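Local coordinates for protein cytochrome P450 reductase (Amycolatopsis methanolica 239, PDB 5OGX) that passes electrons from NADH through FAD and a [2Fe-2S] cluster to a partner cytochrome P450 that O-demethylates guaiacol and related lignin-derived aromatics, at residues Gly195-Pro200 and Val223-Thr228; Ser150-Ala155 and Val160-Val165; Glu204-Pro209 and Pro324-Arg329; Thr217-Leu222 and Leu240-Arg245. One frame throughout, in Å; residues are numbered along the deposited sequence. Where two conformers were deposited one is given.

Interaction 1 of 4, residues Gly195-Pro200 and Val223-Thr228; sequences GDFHLP and VGIART
T228 folds two donors back onto the carbonyl oxygen of G224, its backbone N and its OG1 arriving on opposite faces of the carbonyl plane, and leaves its methyl for L199 of the facing loop. The contact packs the loop after strand 187-194, the last strand in sequence of the antiparallel sheet of the FAD-binding domain, against helix 219-232 of the NAD-binding alpha/beta domain, within the paired FAD- and NAD-binding domains of the ferredoxin reductase-like module. The hydroxyl bond from T228 OG1 to G224 O measures 2.7 Å. With OG1 beside the backbone N (chi1 -57°), CG2 faces the loop and lies 3.6 Å from L199 CD1, the two side chains sliding past one another in opposite directions. L199 also crosses I225 at a slant, its CG 4.1 Å from I225 CG2. I225 sends its longer branch back toward F197: CD1 comes to 3.5 Å from F197 O and, obliquely to the ring, 3.6 Å from F197 CE2. F197 sits at the centre of an inverse gamma turn, closed by a weak bond from H198 N to D196 O. Its ring also rests on P221 and L222 of the same helix and on C304 of strand 300-305. Beyond the turn, H198 ND1 donates to L199 O over 2.9 Å; the oxygen lies in the imidazole plane, whereas ND1 stands above the carbonyl plane of L199.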
# COMPACT_ATOMS: atom_id res chain seq x y z
N GLY A 195 6.38 0.49 1.42
CA GLY A 195 5.32 1.36 0.95
C GLY A 195 5.29 2.72 1.64
O GLY A 195 5.81 2.90 2.74
N ASP A 196 4.65 3.68 0.96
CA ASP A 196 4.55 5.06 1.40
C ASP A 196 3.11 5.50 1.68
O ASP A 196 2.87 6.69 1.90
CB ASP A 196 5.13 6.00 0.34
CG ASP A 196 6.61 5.94 0.27
OD1 ASP A 196 7.23 5.57 1.30
OD2 ASP A 196 7.14 6.30 -0.81
N PHE A 197 2.15 4.58 1.65
CA PHE A 197 0.74 4.95 1.78
C PHE A 197 0.37 5.01 3.26
O PHE A 197 -0.29 4.12 3.80
CB PHE A 197 -0.10 3.92 1.03
CG PHE A 197 -1.56 4.29 0.86
CD1 PHE A 197 -1.95 5.43 0.17
CD2 PHE A 197 -2.54 3.43 1.33
CE1 PHE A 197 -3.30 5.73 -0.02
CE2 PHE A 197 -3.90 3.72 1.15
CZ PHE A 197 -4.28 4.87 0.47
N HIS A 198 0.81 6.08 3.93
CA HIS A 198 0.56 6.19 5.36
C HIS A 198 0.47 7.65 5.76
O HIS A 198 0.84 8.54 4.99
CB HIS A 198 1.65 5.46 6.17
CG HIS A 198 3.03 5.97 5.91
ND1 HIS A 198 3.50 7.15 6.45
CD2 HIS A 198 4.05 5.45 5.18
CE1 HIS A 198 4.75 7.35 6.05
NE2 HIS A 198 5.11 6.33 5.27
N LEU A 199 -0.02 7.89 6.98
CA LEU A 199 -0.17 9.24 7.48
C LEU A 199 1.18 9.93 7.67
O LEU A 199 2.18 9.27 7.96
CB LEU A 199 -0.90 9.22 8.83
CG LEU A 199 -2.36 8.78 8.74
CD1 LEU A 199 -2.93 8.39 10.11
CD2 LEU A 199 -3.17 9.91 8.15
N PRO A 200 1.21 11.25 7.56
CA PRO A 200 2.41 12.00 7.95
C PRO A 200 2.65 11.88 9.44
O PRO A 200 1.79 11.37 10.18
CB PRO A 200 2.06 13.44 7.54
CG PRO A 200 0.59 13.50 7.62
CD PRO A 200 0.09 12.13 7.19
N VAL A 223 -8.37 0.74 6.53
CA VAL A 223 -8.79 0.40 7.89
C VAL A 223 -7.73 0.86 8.88
O VAL A 223 -8.05 1.50 9.90
CB VAL A 223 -9.05 -1.12 8.00
CG1 VAL A 223 -9.37 -1.48 9.45
CG2 VAL A 223 -10.16 -1.52 7.05
N GLY A 224 -6.46 0.58 8.60
CA GLY A 224 -5.42 1.00 9.52
C GLY A 224 -5.23 2.51 9.53
O GLY A 224 -5.03 3.11 10.59
N ILE A 225 -5.28 3.13 8.36
CA ILE A 225 -5.10 4.58 8.28
C ILE A 225 -6.24 5.30 8.99
O ILE A 225 -6.02 6.25 9.75
CB ILE A 225 -4.98 5.02 6.81
CG1 ILE A 225 -3.65 4.54 6.22
CG2 ILE A 225 -5.08 6.55 6.70
CD1 ILE A 225 -3.65 4.47 4.71
N ALA A 226 -7.49 4.89 8.73
CA ALA A 226 -8.63 5.56 9.36
C ALA A 226 -8.59 5.42 10.88
O ALA A 226 -8.82 6.40 11.60
CB ALA A 226 -9.94 4.98 8.82
N ARG A 227 -8.31 4.22 11.38
CA ARG A 227 -8.24 4.04 12.82
C ARG A 227 -7.11 4.86 13.43
O ARG A 227 -7.26 5.42 14.52
CB ARG A 227 -8.06 2.56 13.16
CG ARG A 227 -9.29 1.71 12.91
CD ARG A 227 -9.13 0.34 13.55
NE ARG A 227 -8.26 -0.55 12.79
CZ ARG A 227 -7.59 -1.57 13.33
NH1 ARG A 227 -6.82 -2.35 12.58
NH2 ARG A 227 -7.69 -1.81 14.63
N THR A 228 -5.97 4.93 12.75
CA THR A 228 -4.87 5.73 13.27
C THR A 228 -5.23 7.21 13.30
O THR A 228 -4.93 7.91 14.27
CB THR A 228 -3.61 5.51 12.41
OG1 THR A 228 -3.30 4.10 12.42
CG2 THR A 228 -2.45 6.31 12.98

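Interaction 2 of 4, residues Ser150-Ala155 and Val160-Val165; sequences SLANTA and VLELHV. With FAD (flavin-adenine dinucleotide), chain B.
A152 N bonds to E162 O (2.9 Å, 174°), nearly in line with the C=O, where S150-N153, leaving strand 146-150, runs about 134° away in direction from strand 160-166 of the FAD-binding domain. Beyond this single backbone bond, the N153 side-chain amide continues the pairing in place of main-chain groups. Its CG stands beside its own backbone N (chi1 -59°), and the amide meets the strand with both ends. OD1 takes the N-H of E162 on an in-plane lone pair (2.8 Å), and ND2, with its partner in the amide plane, gives to V160 O (2.7 Å). ND2 is also bonded to E157 O, so the turn between the segments is tied to the same amide. On one side, L151 CD2 wedges between L161 and L163, 3.8 Å from L161 CB. A152 CB packs against the extended chain of E162, 3.7 Å from its CD, and lies obliquely to the H164 ring. That ring is oriented by H164 NE2 donating to E162 OE2 (2.9 Å), while OE2 also pairs with R255 and R119. Main-chain atoms of both segments bind the flavin: S150 N donates to FAD O4 (3.0 Å) and FAD N3 to H164 O (2.7 Å), while a water accepting from H164 N sits between S150 O and FAD O4. The single N-H of S150, directed at O4 and weakly at N5, matches the acceptors of the oxidised flavin, while H164 O takes the N3 proton; together they probably fix the orientation of the pyrimidine edge.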
# COMPACT_ATOMS: atom_id res chain seq x y z
N SER A 150 -1.51 -5.39 1.59
CA SER A 150 -1.55 -4.28 2.53
C SER A 150 -1.90 -4.76 3.93
O SER A 150 -2.70 -5.68 4.11
CB SER A 150 -2.60 -3.27 2.09
OG SER A 150 -2.33 -2.75 0.81
N LEU A 151 -1.32 -4.08 4.93
CA LEU A 151 -1.69 -4.33 6.32
C LEU A 151 -2.96 -3.57 6.65
O LEU A 151 -3.09 -2.38 6.35
CB LEU A 151 -0.56 -3.90 7.26
CG LEU A 151 0.77 -4.65 7.08
CD1 LEU A 151 1.79 -4.12 8.07
CD2 LEU A 151 0.58 -6.16 7.29
N ALA A 152 -3.91 -4.25 7.28
CA ALA A 152 -5.06 -3.57 7.88
C ALA A 152 -4.75 -3.06 9.28
O ALA A 152 -5.59 -2.38 9.90
CB ALA A 152 -6.27 -4.51 7.92
N ASN A 153 -3.56 -3.37 9.79
CA ASN A 153 -3.18 -3.14 11.19
C ASN A 153 -3.01 -1.67 11.53
O ASN A 153 -2.51 -0.88 10.72
CB ASN A 153 -1.85 -3.80 11.50
CG ASN A 153 -1.86 -5.27 11.27
OD1 ASN A 153 -2.12 -5.74 10.16
ND2 ASN A 153 -1.57 -6.01 12.31
N THR A 154 -3.31 -1.34 12.78
CA THR A 154 -2.68 -0.17 13.37
C THR A 154 -1.31 -0.58 13.92
O THR A 154 -1.03 -1.77 14.11
CB THR A 154 -3.55 0.44 14.47
OG1 THR A 154 -3.97 -0.58 15.38
CG2 THR A 154 -4.79 1.08 13.86
N ALA A 155 -0.45 0.41 14.14
CA ALA A 155 0.95 0.13 14.44
C ALA A 155 1.13 -0.59 15.77
O ALA A 155 2.14 -1.27 15.97
CB ALA A 155 1.76 1.42 14.42
N VAL A 160 0.54 -9.64 15.01
CA VAL A 160 -0.35 -10.43 14.17
C VAL A 160 -0.73 -9.55 13.00
O VAL A 160 -1.49 -8.58 13.17
CB VAL A 160 -1.59 -10.92 14.92
CG1 VAL A 160 -2.51 -11.68 13.97
CG2 VAL A 160 -1.20 -11.80 16.12
N LEU A 161 -0.22 -9.87 11.81
CA LEU A 161 -0.51 -9.07 10.63
C LEU A 161 -1.86 -9.48 10.04
O LEU A 161 -2.17 -10.67 9.96
CB LEU A 161 0.60 -9.23 9.59
CG LEU A 161 2.03 -8.98 10.09
CD1 LEU A 161 3.02 -9.18 8.93
CD2 LEU A 161 2.21 -7.58 10.70
N GLU A 162 -2.66 -8.49 9.65
CA GLU A 162 -3.99 -8.74 9.10
C GLU A 162 -4.01 -8.35 7.63
O GLU A 162 -3.82 -7.18 7.30
CB GLU A 162 -5.06 -7.95 9.87
CG GLU A 162 -6.46 -8.14 9.29
CD GLU A 162 -7.50 -7.28 9.99
OE1 GLU A 162 -7.13 -6.59 10.95
OE2 GLU A 162 -8.68 -7.30 9.57
N LEU A 163 -4.30 -9.33 6.76
CA LEU A 163 -4.40 -9.12 5.32
C LEU A 163 -5.83 -9.39 4.87
O LEU A 163 -6.50 -10.28 5.40
CB LEU A 163 -3.43 -10.04 4.55
CG LEU A 163 -2.02 -10.17 5.12
CD1 LEU A 163 -1.20 -11.19 4.30
CD2 LEU A 163 -1.34 -8.82 5.11
N HIS A 164 -6.28 -8.63 3.86
CA HIS A 164 -7.55 -8.87 3.19
C HIS A 164 -7.24 -9.22 1.74
O HIS A 164 -6.74 -8.37 1.00
CB HIS A 164 -8.47 -7.64 3.23
CG HIS A 164 -8.75 -7.14 4.61
ND1 HIS A 164 -9.42 -5.96 4.84
CD2 HIS A 164 -8.45 -7.65 5.83
CE1 HIS A 164 -9.52 -5.76 6.14
NE2 HIS A 164 -8.95 -6.77 6.77
N VAL A 165 -7.55 -10.44 1.33
CA VAL A 165 -7.12 -10.98 0.05
C VAL A 165 -8.33 -11.21 -0.84
O VAL A 165 -9.26 -11.93 -0.46
CB VAL A 165 -6.34 -12.28 0.24
CG1 VAL A 165 -5.77 -12.76 -1.10
CG2 VAL A 165 -5.23 -12.08 1.26
PA FAD B . -1.65 -13.27 -10.96
O1A FAD B . -1.22 -14.70 -11.20
O2A FAD B . -0.51 -12.29 -10.87
O5B FAD B . -2.67 -12.76 -12.16
C5B FAD B . -3.45 -13.71 -12.85
C4B FAD B . -4.06 -12.99 -14.09
O4B FAD B . -4.99 -12.15 -13.70
C3B FAD B . -2.99 -12.13 -14.78
O3B FAD B . -3.20 -12.17 -16.12
C2B FAD B . -3.21 -10.72 -14.20
O2B FAD B . -2.69 -9.66 -15.12
C1B FAD B . -4.50 -10.65 -14.02
N9A FAD B . -4.84 -9.91 -12.83
C8A FAD B . -4.03 -9.64 -11.80
N7A FAD B . -4.74 -8.96 -10.88
C5A FAD B . -5.99 -8.82 -11.36
C6A FAD B . -7.11 -8.22 -10.83
N6A FAD B . -7.48 -7.50 -9.62
N1A FAD B . -8.25 -8.22 -11.50
C2A FAD B . -8.32 -8.82 -12.71
N3A FAD B . -7.23 -9.42 -13.24
C4A FAD B . -6.06 -9.42 -12.55
N1 FAD B . -4.39 -7.63 -3.38
C2 FAD B . -5.33 -7.97 -2.31
O2 FAD B . -6.17 -8.78 -2.50
N3 FAD B . -5.21 -7.30 -1.01
C4 FAD B . -4.22 -6.31 -0.73
O4 FAD B . -4.16 -5.78 0.33
C4X FAD B . -3.28 -5.96 -1.84
N5 FAD B . -2.26 -5.00 -1.59
C5X FAD B . -1.37 -4.66 -2.69
C6 FAD B . -0.41 -3.67 -2.47
C7 FAD B . 0.44 -3.36 -3.53
C7M FAD B . 1.44 -2.28 -3.11
C8 FAD B . 0.34 -4.01 -4.76
C8M FAD B . 1.32 -3.62 -5.86
C9 FAD B . -0.62 -4.99 -4.98
C9A FAD B . -1.47 -5.30 -3.94
N10 FAD B . -2.49 -6.34 -4.19
C10 FAD B . -3.39 -6.63 -3.12
C1' FAD B . -2.55 -7.07 -5.46
C2' FAD B . -1.79 -8.41 -5.11
O2' FAD B . -0.43 -8.23 -4.77
C3' FAD B . -1.82 -9.47 -6.24
O3' FAD B . -1.46 -8.84 -7.43
C4' FAD B . -3.22 -10.10 -6.39
O4' FAD B . -3.56 -10.79 -5.22
C5' FAD B . -3.26 -11.08 -7.58
O5' FAD B . -2.13 -11.93 -7.52
P FAD B . -2.24 -13.45 -8.14
O1P FAD B . -0.87 -14.07 -8.06
O2P FAD B . -3.36 -14.22 -7.49
O3P FAD B . -2.68 -13.22 -9.70
O HOH W 1 -4.28 -7.20 2.72

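Interaction 3 of 4, residues Glu204-Pro209 and Pro324-Arg329; sequences EDDGGP and PRRIHR
D206 holds its CG between the backbone N and the carbonyl carbon (chi1 53°), and R326 bends at chi3 (69°), so that carboxylate and guanidinium approach from opposite directions and meet end-on. Two overlapping Asx turns shape the loop here: D205 OD1 accepts from G207 N, and D206 OD1 from G208 N (3.0 Å). G207, shared by both turns, has a positive phi. The loop leads into strand 210-215 of the parallel NAD-domain sheet, while R326 lies beside strand 327-331, an outermost strand of that sheet, with strand 300-305 lying between the two. In the salt bridge the planes are only 23° apart. R326 NH2 reaches the syn lone pair of D206 OD1 at 3.2 Å, with the oxygen in the guanidinium plane, and R326 NH1 meets D206 OD2, also at 3.2 Å, somewhat tilted from both planes. OD1 is therefore held twice, by NH2 near the carboxylate plane and by G208 N from above it, which fixes the rotation of the carboxylate. The pairing lies at the surface, and its long bonds suggest a modest rather than a tight ion pair. Behind it, D205 bridges to R232 and R236, tying the loop to the end of helix 219-232 and the turn beyond it. Two waters extend the reach of R326 NH2 along the loop; one of them donates to P209 O at 2.8 Å and accepts weakly from NH2, also at 2.8 Å.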
# COMPACT_ATOMS: atom_id res chain seq x y z
N GLU A 204 2.75 16.81 11.89
CA GLU A 204 2.40 17.44 10.62
C GLU A 204 0.97 17.14 10.21
O GLU A 204 0.61 17.32 9.05
CB GLU A 204 3.38 16.99 9.53
CG GLU A 204 4.84 17.14 9.92
CD GLU A 204 5.79 16.52 8.92
OE1 GLU A 204 6.92 16.18 9.33
OE2 GLU A 204 5.41 16.38 7.74
N ASP A 205 0.15 16.67 11.15
CA ASP A 205 -1.23 16.27 10.89
C ASP A 205 -2.15 17.31 11.51
O ASP A 205 -2.32 17.34 12.73
CB ASP A 205 -1.50 14.87 11.45
CG ASP A 205 -2.90 14.36 11.15
OD1 ASP A 205 -3.73 15.13 10.62
OD2 ASP A 205 -3.17 13.18 11.46
N ASP A 206 -2.74 18.15 10.67
CA ASP A 206 -3.59 19.25 11.12
C ASP A 206 -4.99 18.81 11.53
O ASP A 206 -5.79 19.66 11.90
CB ASP A 206 -3.69 20.33 10.03
CG ASP A 206 -4.13 19.77 8.67
OD1 ASP A 206 -4.63 18.62 8.60
OD2 ASP A 206 -3.97 20.49 7.66
N GLY A 207 -5.31 17.52 11.46
CA GLY A 207 -6.64 17.10 11.86
C GLY A 207 -7.73 17.42 10.86
O GLY A 207 -8.91 17.36 11.22
N GLY A 208 -7.37 17.80 9.63
CA GLY A 208 -8.35 18.15 8.63
C GLY A 208 -9.12 16.94 8.15
O GLY A 208 -8.72 15.79 8.37
N PRO A 209 -10.22 17.17 7.43
CA PRO A 209 -11.07 16.06 6.98
C PRO A 209 -10.39 15.18 5.96
O PRO A 209 -9.60 15.64 5.12
CB PRO A 209 -12.28 16.77 6.35
CG PRO A 209 -11.74 18.15 5.98
CD PRO A 209 -10.75 18.49 7.04
N PRO A 324 -3.67 18.77 -4.97
CA PRO A 324 -2.72 17.68 -5.28
C PRO A 324 -1.83 17.28 -4.12
O PRO A 324 -1.49 16.10 -3.96
CB PRO A 324 -1.88 18.29 -6.42
CG PRO A 324 -2.75 19.25 -7.08
CD PRO A 324 -3.69 19.81 -6.00
N ARG A 325 -1.45 18.25 -3.28
CA ARG A 325 -0.56 17.96 -2.16
C ARG A 325 -1.19 17.00 -1.16
O ARG A 325 -0.48 16.35 -0.39
CB ARG A 325 -0.19 19.27 -1.48
CG ARG A 325 0.84 19.15 -0.40
CD ARG A 325 1.26 20.53 0.07
NE ARG A 325 2.62 20.52 0.60
CZ ARG A 325 3.68 20.89 -0.11
NH1 ARG A 325 3.54 21.31 -1.35
NH2 ARG A 325 4.88 20.85 0.46
N ARG A 326 -2.51 16.90 -1.15
CA ARG A 326 -3.22 16.16 -0.12
C ARG A 326 -3.91 14.92 -0.68
O ARG A 326 -4.82 14.37 -0.03
CB ARG A 326 -4.23 17.07 0.57
CG ARG A 326 -3.53 18.27 1.20
CD ARG A 326 -4.51 19.15 1.97
NE ARG A 326 -5.00 18.50 3.18
CZ ARG A 326 -4.57 18.76 4.42
NH1 ARG A 326 -3.61 19.66 4.62
NH2 ARG A 326 -5.09 18.11 5.45
N ILE A 327 -3.48 14.46 -1.85
CA ILE A 327 -4.03 13.26 -2.46
C ILE A 327 -3.00 12.16 -2.38
O ILE A 327 -1.86 12.32 -2.84
CB ILE A 327 -4.46 13.53 -3.91
CG1 ILE A 327 -5.52 14.63 -3.97
CG2 ILE A 327 -4.90 12.23 -4.59
CD1 ILE A 327 -5.92 15.06 -5.38
N HIS A 328 -3.40 11.03 -1.81
CA HIS A 328 -2.51 9.91 -1.55
C HIS A 328 -3.04 8.67 -2.27
O HIS A 328 -4.25 8.45 -2.31
CB HIS A 328 -2.42 9.64 -0.03
CG HIS A 328 -2.15 10.88 0.77
ND1 HIS A 328 -0.89 11.20 1.24
CD2 HIS A 328 -2.97 11.87 1.20
CE1 HIS A 328 -0.95 12.34 1.92
NE2 HIS A 328 -2.20 12.76 1.90
N ARG A 329 -2.15 7.86 -2.84
CA ARG A 329 -2.57 6.76 -3.71
C ARG A 329 -1.80 5.49 -3.40
O ARG A 329 -0.59 5.56 -3.14
CB ARG A 329 -2.35 7.06 -5.22
CG ARG A 329 -2.45 8.51 -5.64
CD ARG A 329 -1.36 8.91 -6.64
NE ARG A 329 -1.60 10.26 -7.15
CZ ARG A 329 -1.40 11.37 -6.44
NH1 ARG A 329 -0.92 11.29 -5.21
NH2 ARG A 329 -1.67 12.55 -6.97
O HOH W 2 -6.27 15.17 6.55
O HOH W 3 -7.90 17.85 5.18

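Interaction 4 of 4, residues Thr217-Leu222 and Leu240-Arg245; sequences TGLAPL and LYHGVR. With FAD (flavin-adenine dinucleotide), chain B.
L219 lays a methyl on the H242 ring at the heart of a beta-alpha-beta crossover, in which helix 219-232 connects strand 210-215 to its parallel neighbour 238-244. Its CG is anti to the backbone N (chi1 -179°), which drops the two branches toward the sheet. CD2 sits over the middle of the imidazole, 3.6 Å from the ring centroid and 12° off its normal, a CH-pi contact. CD1 turns instead to L240, 3.9 Å from L240 CD1, with the two leucines crossing at about a right angle. L240 has the same extended first torsion (chi1 172°), so its CD1 projects up to helix residues one turn apart. L222, one turn further along the helix, touches the same methyl, its CD1 3.8 Å from L240 CD1. H242 likewise extends from the strand, and its ring is filled on both faces: L219 on one, and V244 CG1 on the other, 3.5 Å above the plane and displaced toward the rim. The rotation of the ring is further set by a hydrogen bond between H242 NE2 and G216 O, in the turn leading into the helix, and by Y251, whose ring meets it nearly perpendicularly. In the 3-10 turn that leads into the helix, T217 turns its CB away from 240-245, and its OG1 makes a weak hydrogen bond of 3.1 Å to FAD O2.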
# COMPACT_ATOMS: atom_id res chain seq x y z
N THR A 217 -10.62 -5.16 -2.03
CA THR A 217 -9.76 -5.27 -0.86
C THR A 217 -8.79 -4.10 -0.72
O THR A 217 -7.98 -4.10 0.21
CB THR A 217 -8.98 -6.59 -0.89
OG1 THR A 217 -8.44 -6.76 -2.21
CG2 THR A 217 -9.90 -7.77 -0.54
N GLY A 218 -8.88 -3.10 -1.60
CA GLY A 218 -8.27 -1.80 -1.36
C GLY A 218 -8.72 -1.17 -0.05
O GLY A 218 -8.11 -0.21 0.43
N LEU A 219 -9.80 -1.71 0.54
CA LEU A 219 -10.20 -1.30 1.88
C LEU A 219 -9.10 -1.54 2.92
O LEU A 219 -9.00 -0.80 3.90
CB LEU A 219 -11.47 -2.07 2.28
CG LEU A 219 -12.11 -1.81 3.65
CD1 LEU A 219 -12.43 -0.33 3.82
CD2 LEU A 219 -13.38 -2.66 3.82
N ALA A 220 -8.27 -2.57 2.74
CA ALA A 220 -7.42 -3.03 3.84
C ALA A 220 -6.55 -1.94 4.46
O ALA A 220 -6.64 -1.72 5.67
CB ALA A 220 -6.56 -4.21 3.38
N PRO A 221 -5.69 -1.23 3.70
CA PRO A 221 -4.84 -0.23 4.37
C PRO A 221 -5.65 0.93 4.90
O PRO A 221 -5.22 1.60 5.85
CB PRO A 221 -3.88 0.22 3.25
CG PRO A 221 -4.69 0.05 2.00
CD PRO A 221 -5.47 -1.24 2.24
N LEU A 222 -6.82 1.17 4.32
CA LEU A 222 -7.65 2.28 4.78
C LEU A 222 -8.20 2.01 6.18
O LEU A 222 -8.45 2.95 6.94
CB LEU A 222 -8.78 2.51 3.79
CG LEU A 222 -8.40 2.68 2.33
CD1 LEU A 222 -9.68 2.86 1.53
CD2 LEU A 222 -7.46 3.87 2.09
N LEU A 240 -15.20 7.00 4.77
CA LEU A 240 -14.59 5.79 4.21
C LEU A 240 -15.61 5.12 3.29
O LEU A 240 -16.66 4.66 3.76
CB LEU A 240 -14.16 4.86 5.34
CG LEU A 240 -13.66 3.47 4.96
CD1 LEU A 240 -12.53 3.54 3.93
CD2 LEU A 240 -13.23 2.73 6.22
N TYR A 241 -15.33 5.11 1.99
CA TYR A 241 -16.23 4.51 1.01
C TYR A 241 -15.64 3.19 0.55
O TYR A 241 -14.45 3.12 0.22
CB TYR A 241 -16.45 5.43 -0.21
CG TYR A 241 -17.11 6.74 0.11
CD1 TYR A 241 -16.37 7.80 0.61
CD2 TYR A 241 -18.48 6.93 -0.09
CE1 TYR A 241 -16.96 9.01 0.91
CE2 TYR A 241 -19.08 8.14 0.20
CZ TYR A 241 -18.32 9.18 0.69
OH TYR A 241 -18.87 10.41 1.00
N HIS A 242 -16.46 2.14 0.51
CA HIS A 242 -16.01 0.82 0.06
C HIS A 242 -16.71 0.49 -1.25
O HIS A 242 -17.92 0.23 -1.26
CB HIS A 242 -16.30 -0.24 1.12
CG HIS A 242 -15.65 -1.56 0.84
ND1 HIS A 242 -16.08 -2.74 1.41
CD2 HIS A 242 -14.59 -1.88 0.05
CE1 HIS A 242 -15.32 -3.73 0.98
NE2 HIS A 242 -14.40 -3.23 0.17
N GLY A 243 -15.96 0.50 -2.36
CA GLY A 243 -16.58 0.25 -3.65
C GLY A 243 -16.49 -1.21 -4.03
O GLY A 243 -15.38 -1.75 -4.18
N VAL A 244 -17.63 -1.88 -4.17
CA VAL A 244 -17.68 -3.30 -4.49
C VAL A 244 -18.76 -3.53 -5.54
O VAL A 244 -19.55 -2.64 -5.87
CB VAL A 244 -17.98 -4.17 -3.25
CG1 VAL A 244 -16.85 -4.07 -2.22
CG2 VAL A 244 -19.29 -3.76 -2.64
N ARG A 245 -18.80 -4.75 -6.07
CA ARG A 245 -19.80 -5.09 -7.07
C ARG A 245 -21.18 -5.23 -6.45
O ARG A 245 -22.18 -4.78 -7.03
CB ARG A 245 -19.39 -6.37 -7.80
CG ARG A 245 -18.37 -6.14 -8.90
CD ARG A 245 -17.99 -7.45 -9.58
NE ARG A 245 -17.51 -8.44 -8.62
CZ ARG A 245 -18.11 -9.60 -8.37
NH1 ARG A 245 -19.22 -9.93 -9.00
NH2 ARG A 245 -17.59 -10.43 -7.47
PA FAD B . -1.65 -13.27 -10.96
O1A FAD B . -1.22 -14.70 -11.20
O2A FAD B . -0.51 -12.29 -10.87
O5B FAD B . -2.67 -12.76 -12.16
C5B FAD B . -3.45 -13.71 -12.85
C4B FAD B . -4.06 -12.99 -14.09
O4B FAD B . -4.99 -12.15 -13.70
C3B FAD B . -2.99 -12.13 -14.78
O3B FAD B . -3.20 -12.17 -16.12
C2B FAD B . -3.21 -10.72 -14.20
O2B FAD B . -2.69 -9.66 -15.12
C1B FAD B . -4.50 -10.65 -14.02
N9A FAD B . -4.84 -9.91 -12.83
C8A FAD B . -4.03 -9.64 -11.80
N7A FAD B . -4.74 -8.96 -10.88
C5A FAD B . -5.99 -8.82 -11.36
C6A FAD B . -7.11 -8.22 -10.83
N6A FAD B . -7.48 -7.50 -9.62
N1A FAD B . -8.25 -8.22 -11.50
C2A FAD B . -8.32 -8.82 -12.71
N3A FAD B . -7.23 -9.42 -13.24
C4A FAD B . -6.06 -9.42 -12.55
N1 FAD B . -4.39 -7.63 -3.38
C2 FAD B . -5.33 -7.97 -2.31
O2 FAD B . -6.17 -8.78 -2.50
N3 FAD B . -5.21 -7.30 -1.01
C4 FAD B . -4.22 -6.31 -0.73
O4 FAD B . -4.16 -5.78 0.33
C4X FAD B . -3.28 -5.96 -1.84
N5 FAD B . -2.26 -5.00 -1.59
C5X FAD B . -1.37 -4.66 -2.69
C6 FAD B . -0.41 -3.67 -2.47
C7 FAD B . 0.44 -3.36 -3.53
C7M FAD B . 1.44 -2.28 -3.11
C8 FAD B . 0.34 -4.01 -4.76
C8M FAD B . 1.32 -3.62 -5.86
C9 FAD B . -0.62 -4.99 -4.98
C9A FAD B . -1.47 -5.30 -3.94
N10 FAD B . -2.49 -6.34 -4.19
C10 FAD B . -3.39 -6.63 -3.12
C1' FAD B . -2.55 -7.07 -5.46
C2' FAD B . -1.79 -8.41 -5.11
O2' FAD B . -0.43 -8.23 -4.77
C3' FAD B . -1.82 -9.47 -6.24
O3' FAD B . -1.46 -8.84 -7.43
C4' FAD B . -3.22 -10.10 -6.39
O4' FAD B . -3.56 -10.79 -5.22
C5' FAD B . -3.26 -11.08 -7.58
O5' FAD B . -2.13 -11.93 -7.52
P FAD B . -2.24 -13.45 -8.14
O1P FAD B . -0.87 -14.07 -8.06
O2P FAD B . -3.36 -14.22 -7.49
O3P FAD B . -2.68 -13.22 -9.70

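In the fold
Interactions 1, 2 and 4 gather near the junction of the FAD- and NAD-binding domains, while interaction 3 lies at the surface, toward one end of the parallel sheet. Interaction 2 comes first along the chain, wholly within the FAD domain; the other three interleave afterwards, interaction 4 falling between the two segments of interaction 3. Interactions 1 and 4 share helix 219-232, with centres about 13 Å apart, joined by F197 packing on P221 and L222; the same ring touches H328 and R329 of interaction 3. The helix also meets interaction 2, where R227 NH1 reaches A152 O, and interactions 2 and 4 both touch the FAD. One helix thus links the flavin pocket, the interdomain loop and the NAD-domain core.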